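Local atomic coordinates of venom allergen-like (VAL) 4 protein (Schistosoma mansoni, PDB entry 4P27), a protein that binds lipids as a probably secreted SCP/TAPS (CAP) family protein that lacks the prototypical CAP motifs. Residues Ile123-Glu128 with Ile136-Ala141; Lys38-Lys43 with Thr119-Gly124. All blocks are in the same frame, centred on the assembly; numbering follows the deposited sequence.

Interaction 1. Residues Ile123-Glu128 with Ile136-Ala141; sequences IGCGYE and IVCNYA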
# COMPACT_ATOMS: atom_id res chain seq x y z
N ILE A 123 2.49 7.73 -4.33
CA ILE A 123 3.09 6.42 -4.06
C ILE A 123 4.45 6.32 -4.80
O ILE A 123 4.58 6.79 -5.92
CB ILE A 123 2.13 5.32 -4.48
CG1 ILE A 123 2.73 3.93 -4.18
CG2 ILE A 123 1.86 5.42 -5.97
CD1 ILE A 123 1.78 2.78 -4.50
N GLY A 124 5.45 5.73 -4.21
CA GLY A 124 6.52 5.20 -5.05
C GLY A 124 7.19 3.99 -4.39
O GLY A 124 7.37 3.99 -3.17
N CYS A 125 7.55 3.00 -5.21
CA CYS A 125 7.92 1.69 -4.82
C CYS A 125 9.25 1.34 -5.48
O CYS A 125 9.58 1.84 -6.58
CB CYS A 125 6.83 0.68 -5.28
SG CYS A 125 5.22 1.08 -4.49
N GLY A 126 9.98 0.43 -4.82
CA GLY A 126 11.35 0.10 -5.14
C GLY A 126 11.47 -1.34 -4.66
O GLY A 126 10.84 -1.76 -3.64
N TYR A 127 12.25 -2.13 -5.40
CA TYR A 127 12.44 -3.51 -4.98
C TYR A 127 13.82 -4.06 -5.37
O TYR A 127 14.44 -3.50 -6.24
CB TYR A 127 11.35 -4.39 -5.47
CG TYR A 127 11.25 -4.49 -6.95
CD1 TYR A 127 11.99 -5.50 -7.69
CD2 TYR A 127 10.44 -3.58 -7.66
CE1 TYR A 127 11.86 -5.59 -9.11
CE2 TYR A 127 10.32 -3.64 -9.05
CZ TYR A 127 11.03 -4.62 -9.79
OH TYR A 127 10.80 -4.59 -11.16
N GLU A 128 14.32 -5.10 -4.71
CA GLU A 128 15.64 -5.55 -5.05
C GLU A 128 15.59 -7.02 -4.91
O GLU A 128 14.91 -7.55 -4.01
CB GLU A 128 16.70 -4.90 -4.12
CG GLU A 128 18.11 -5.48 -4.21
CD GLU A 128 18.91 -4.76 -5.29
OE1 GLU A 128 18.26 -4.28 -6.23
OE2 GLU A 128 20.16 -4.66 -5.22
N ILE A 136 10.49 -5.94 -1.43
CA ILE A 136 9.69 -4.85 -2.01
C ILE A 136 9.27 -3.80 -0.93
O ILE A 136 8.80 -4.20 0.16
CB ILE A 136 8.44 -5.45 -2.60
CG1 ILE A 136 8.86 -6.55 -3.60
CG2 ILE A 136 7.56 -4.35 -3.23
CD1 ILE A 136 7.75 -7.57 -3.79
N VAL A 137 9.55 -2.51 -1.21
CA VAL A 137 9.27 -1.38 -0.32
C VAL A 137 8.33 -0.49 -1.13
O VAL A 137 8.72 -0.11 -2.23
CB VAL A 137 10.53 -0.60 0.02
CG1 VAL A 137 10.25 0.61 0.95
CG2 VAL A 137 11.56 -1.56 0.66
N CYS A 138 7.10 -0.23 -0.64
CA CYS A 138 6.25 0.89 -1.17
C CYS A 138 6.15 1.94 -0.12
O CYS A 138 5.90 1.59 1.06
CB CYS A 138 4.83 0.44 -1.52
SG CYS A 138 4.75 -0.47 -3.08
N ASN A 139 6.41 3.17 -0.55
CA ASN A 139 6.22 4.38 0.26
C ASN A 139 5.01 5.10 -0.22
O ASN A 139 4.71 5.12 -1.43
CB ASN A 139 7.41 5.33 0.26
CG ASN A 139 8.60 4.74 0.96
OD1 ASN A 139 8.42 4.07 1.95
ND2 ASN A 139 9.84 4.96 0.41
N TYR A 140 4.28 5.67 0.74
CA TYR A 140 3.00 6.32 0.48
C TYR A 140 3.03 7.72 1.25
O TYR A 140 3.53 7.80 2.34
CB TYR A 140 1.87 5.52 1.07
CG TYR A 140 1.79 4.09 0.57
CD1 TYR A 140 2.56 3.06 1.20
CD2 TYR A 140 0.97 3.75 -0.55
CE1 TYR A 140 2.49 1.73 0.75
CE2 TYR A 140 0.90 2.39 -1.00
CZ TYR A 140 1.69 1.42 -0.36
OH TYR A 140 1.64 0.11 -0.77
N ALA A 141 2.46 8.76 0.64
CA ALA A 141 2.37 10.12 1.24
C ALA A 141 0.96 10.66 0.98
O ALA A 141 0.53 10.70 -0.15
CB ALA A 141 3.38 11.05 0.56

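Interaction 2. Residues Lys38-Lys43 with Thr119-Gly124; sequences KLKWNK and TTEEIG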
# COMPACT_ATOMS: atom_id res chain seq x y z
N LYS A 38 -6.90 9.97 -6.13
CA LYS A 38 -6.14 9.29 -7.21
C LYS A 38 -4.68 9.27 -6.86
O LYS A 38 -4.12 10.33 -6.54
CB LYS A 38 -6.19 10.02 -8.59
CG LYS A 38 -7.53 10.08 -9.28
CD LYS A 38 -8.08 8.71 -9.62
CE LYS A 38 -9.57 8.69 -9.34
NZ LYS A 38 -10.26 8.14 -10.54
N LEU A 39 -4.04 8.10 -6.96
CA LEU A 39 -2.64 7.99 -6.60
C LEU A 39 -1.80 8.56 -7.71
O LEU A 39 -2.05 8.22 -8.80
CB LEU A 39 -2.27 6.50 -6.49
CG LEU A 39 -2.77 5.77 -5.29
CD1 LEU A 39 -2.23 4.32 -5.28
CD2 LEU A 39 -2.39 6.54 -4.00
N LYS A 40 -0.76 9.32 -7.43
CA LYS A 40 0.22 9.68 -8.43
C LYS A 40 1.58 9.15 -8.03
O LYS A 40 1.95 9.20 -6.88
CB LYS A 40 0.34 11.21 -8.51
CG LYS A 40 -0.89 11.81 -9.16
CD LYS A 40 -1.09 13.27 -8.78
CE LYS A 40 0.14 13.91 -8.14
NZ LYS A 40 -0.20 14.13 -6.71
N TRP A 41 2.32 8.63 -9.00
CA TRP A 41 3.63 8.09 -8.73
C TRP A 41 4.56 9.19 -8.36
O TRP A 41 4.43 10.25 -8.88
CB TRP A 41 4.16 7.45 -10.01
CG TRP A 41 5.44 6.72 -9.77
CD1 TRP A 41 6.71 7.19 -9.96
CD2 TRP A 41 5.57 5.40 -9.25
NE1 TRP A 41 7.64 6.20 -9.63
CE2 TRP A 41 6.96 5.09 -9.21
CE3 TRP A 41 4.64 4.41 -8.87
CZ2 TRP A 41 7.45 3.84 -8.74
CZ3 TRP A 41 5.16 3.12 -8.42
CH2 TRP A 41 6.53 2.88 -8.39
N ASN A 42 5.53 8.97 -7.49
CA ASN A 42 6.39 10.05 -7.04
C ASN A 42 7.80 9.54 -6.98
O ASN A 42 8.08 8.48 -6.38
CB ASN A 42 6.03 10.53 -5.68
CG ASN A 42 6.99 11.61 -5.18
OD1 ASN A 42 8.04 11.38 -4.59
ND2 ASN A 42 6.57 12.83 -5.37
N LYS A 43 8.71 10.23 -7.65
CA LYS A 43 10.04 9.66 -8.01
C LYS A 43 10.87 9.61 -6.76
O LYS A 43 11.66 8.70 -6.56
CB LYS A 43 10.74 10.60 -9.01
CG LYS A 43 11.59 9.94 -10.08
CD LYS A 43 11.01 10.24 -11.47
CE LYS A 43 11.94 11.14 -12.26
NZ LYS A 43 11.26 11.69 -13.48
N THR A 119 -6.79 9.40 1.96
CA THR A 119 -6.04 10.69 1.74
C THR A 119 -4.67 10.50 1.08
O THR A 119 -4.02 11.46 0.68
CB THR A 119 -5.72 11.43 3.05
OG1 THR A 119 -5.18 10.52 3.99
CG2 THR A 119 -7.06 12.04 3.72
N THR A 120 -4.21 9.26 0.97
CA THR A 120 -2.93 9.03 0.31
C THR A 120 -2.98 9.49 -1.16
O THR A 120 -3.87 9.12 -1.92
CB THR A 120 -2.55 7.50 0.38
OG1 THR A 120 -2.42 7.11 1.76
CG2 THR A 120 -1.25 7.28 -0.40
N GLU A 121 -1.93 10.18 -1.61
CA GLU A 121 -1.93 10.87 -2.86
C GLU A 121 -0.77 10.38 -3.72
O GLU A 121 -0.88 10.30 -4.95
CB GLU A 121 -1.71 12.35 -2.57
CG GLU A 121 -1.62 13.13 -3.85
CD GLU A 121 -2.51 14.34 -3.83
OE1 GLU A 121 -2.76 14.84 -2.73
OE2 GLU A 121 -2.96 14.78 -4.90
N GLU A 122 0.37 10.20 -3.08
CA GLU A 122 1.62 9.88 -3.77
C GLU A 122 2.03 8.48 -3.36
O GLU A 122 1.97 8.10 -2.15
CB GLU A 122 2.74 10.84 -3.37
CG GLU A 122 2.26 12.26 -3.35
CD GLU A 122 2.88 13.07 -4.43
OE1 GLU A 122 3.07 12.58 -5.56
OE2 GLU A 122 3.20 14.20 -4.09
N ILE A 123 2.49 7.73 -4.33
CA ILE A 123 3.09 6.42 -4.06
C ILE A 123 4.45 6.32 -4.80
O ILE A 123 4.58 6.79 -5.92
CB ILE A 123 2.13 5.32 -4.48
CG1 ILE A 123 2.73 3.93 -4.18
CG2 ILE A 123 1.86 5.42 -5.97
CD1 ILE A 123 1.78 2.78 -4.50
N GLY A 124 5.45 5.73 -4.21
CA GLY A 124 6.52 5.20 -5.05
C GLY A 124 7.19 3.99 -4.39
O GLY A 124 7.37 3.99 -3.17

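Interaction 1. Residues Ile123-Glu128 with Ile136-Ala141
Ile123 meets Tyr140 in a non-hydrogen-bonded antiparallel pair, the two side chains lying alongside one another and pointing the same way. With CG1 anti to the backbone N (chi1 -179°) and the chain extended beyond it, the isoleucine holds CD1 3.6 Å from Tyr140 CE2. Tyrosine suits the partner position because its ring supplies apolar surface to Ile123 while its hydroxyl reaches on to a hydrogen bond with His15 NE2.

At Gly124 the backbones exchange two hydrogen bonds with Asn139, one of them from Asn139 N to Gly124 O at 2.9 Å. The amide of Asn139 turns to the other side of the sheet, where Gln76 and the backbone O of Leu45 satisfy its two polar ends, so a buried asparagine ties the hairpin to a neighbouring strand and to helix 43-54.

Cys125 and Cys138 face each other in the next non-hydrogen-bonded pair, their CA atoms 4.1 Å apart, and a disulfide joins SG to SG at 2.1 Å with a chi3 of 114°. It bridges the two arms of a beta hairpin, strands 122-130 and 133-141, which are central in the four-stranded sheet of this CAP-family fold. Ile11 of helix 6-22 and Trp91 of helix 84-93 pack against the bridge, which is itself buried.

Gly126 pairs with Val137 through two further backbone bonds; that from Val137 N to Gly126 O is nearly straight, 174° at the hydrogen. Lacking a side chain, Gly126 leaves that face to Val137, whose branched apolar side chain suits a buried place.

Tyr127 touches Ile136 through its CB, 3.8 Å from Ile136 CG1, whereas its ring leads away from the 136-141 strand.

Interaction 2. Residues Lys38-Lys43 with Thr119-Gly124
Trp41 sets its indole over Gly124. From CB, which lies 4.2 Å from Ile123 O, the side chain leaves with CG anti to the backbone N (chi1 -173°), which carries the ring over the neighbouring strand. CG and CD2 come next and pass the same carbonyl oxygen. CE3 then reaches Ile123 CG2 at 4.1 Å, an apolar contact at the branch of the isoleucine. Farther out, Gly124 CA sits over CZ2, CZ3 and CH2 on one face of the ring, 4.0 Å from the centroid of the six-membered ring and only 6° off its normal, a CH-pi contact. The bare CA offers its C-H to the flat ring, and glycine suits its place because the Asn42 carbonyl occupies the room a CB would need; Leu4, Gln8 and Ala46 also touch the indole.

The backbones run in parallel register. Lys40 N donates to Glu121 O at 2.7 Å, Lys40 O accepts from Ile123 N, and Asn42 N bonds to Ile123 O along a more bent path.

On the more exposed side, the bent chain of Lys40 brings NZ to Glu121 OE2 in a weak bond of 3.4 Å and makes a long salt bridge to Glu122 OE1 at 3.8 Å. A lysine here offers one charge to two carboxylates, which would probably moderate their mutual repulsion. The Asn42 amide crosses the Glu122 carboxylate at a slant, the planes 80° apart, and as N-cap of helix 43-54 its OD1 caps Leu45 N.

Leu39 CD2 packs against Thr120 CG2, while Thr120 OG1 bonds to Pro142 O. Glu121 and Glu122 both face Ala141, a classic beta bulge against strand 133-141, on the far side from strand 40-41. That short parallel edge strand extends the mixed sheet of the CAP fold and leads straight into helix 43-54.

Strand 122-130 is common to both contacts: Ile123 and Gly124 pair with Tyr140 and Asn139 in interaction 1 and lie beside the 38-43 segment in interaction 2. The strand has 40-41 on one side and 133-141 on the other, with 75-81 beyond the latter, and the two centres are 10 Å apart. Probable hydrogen bonds from Glu121 N to Ala141 O and from Ala141 N to Glu122 O, each 2.9 Å, join the bulge of interaction 2 to the end of the hairpin in interaction 1. Packing adds to this where Trp41 CH2 approaches Cys125 N at 3.3 Å. The glycan lies beyond interaction 2, about 8 Å from the Glu121 side chain.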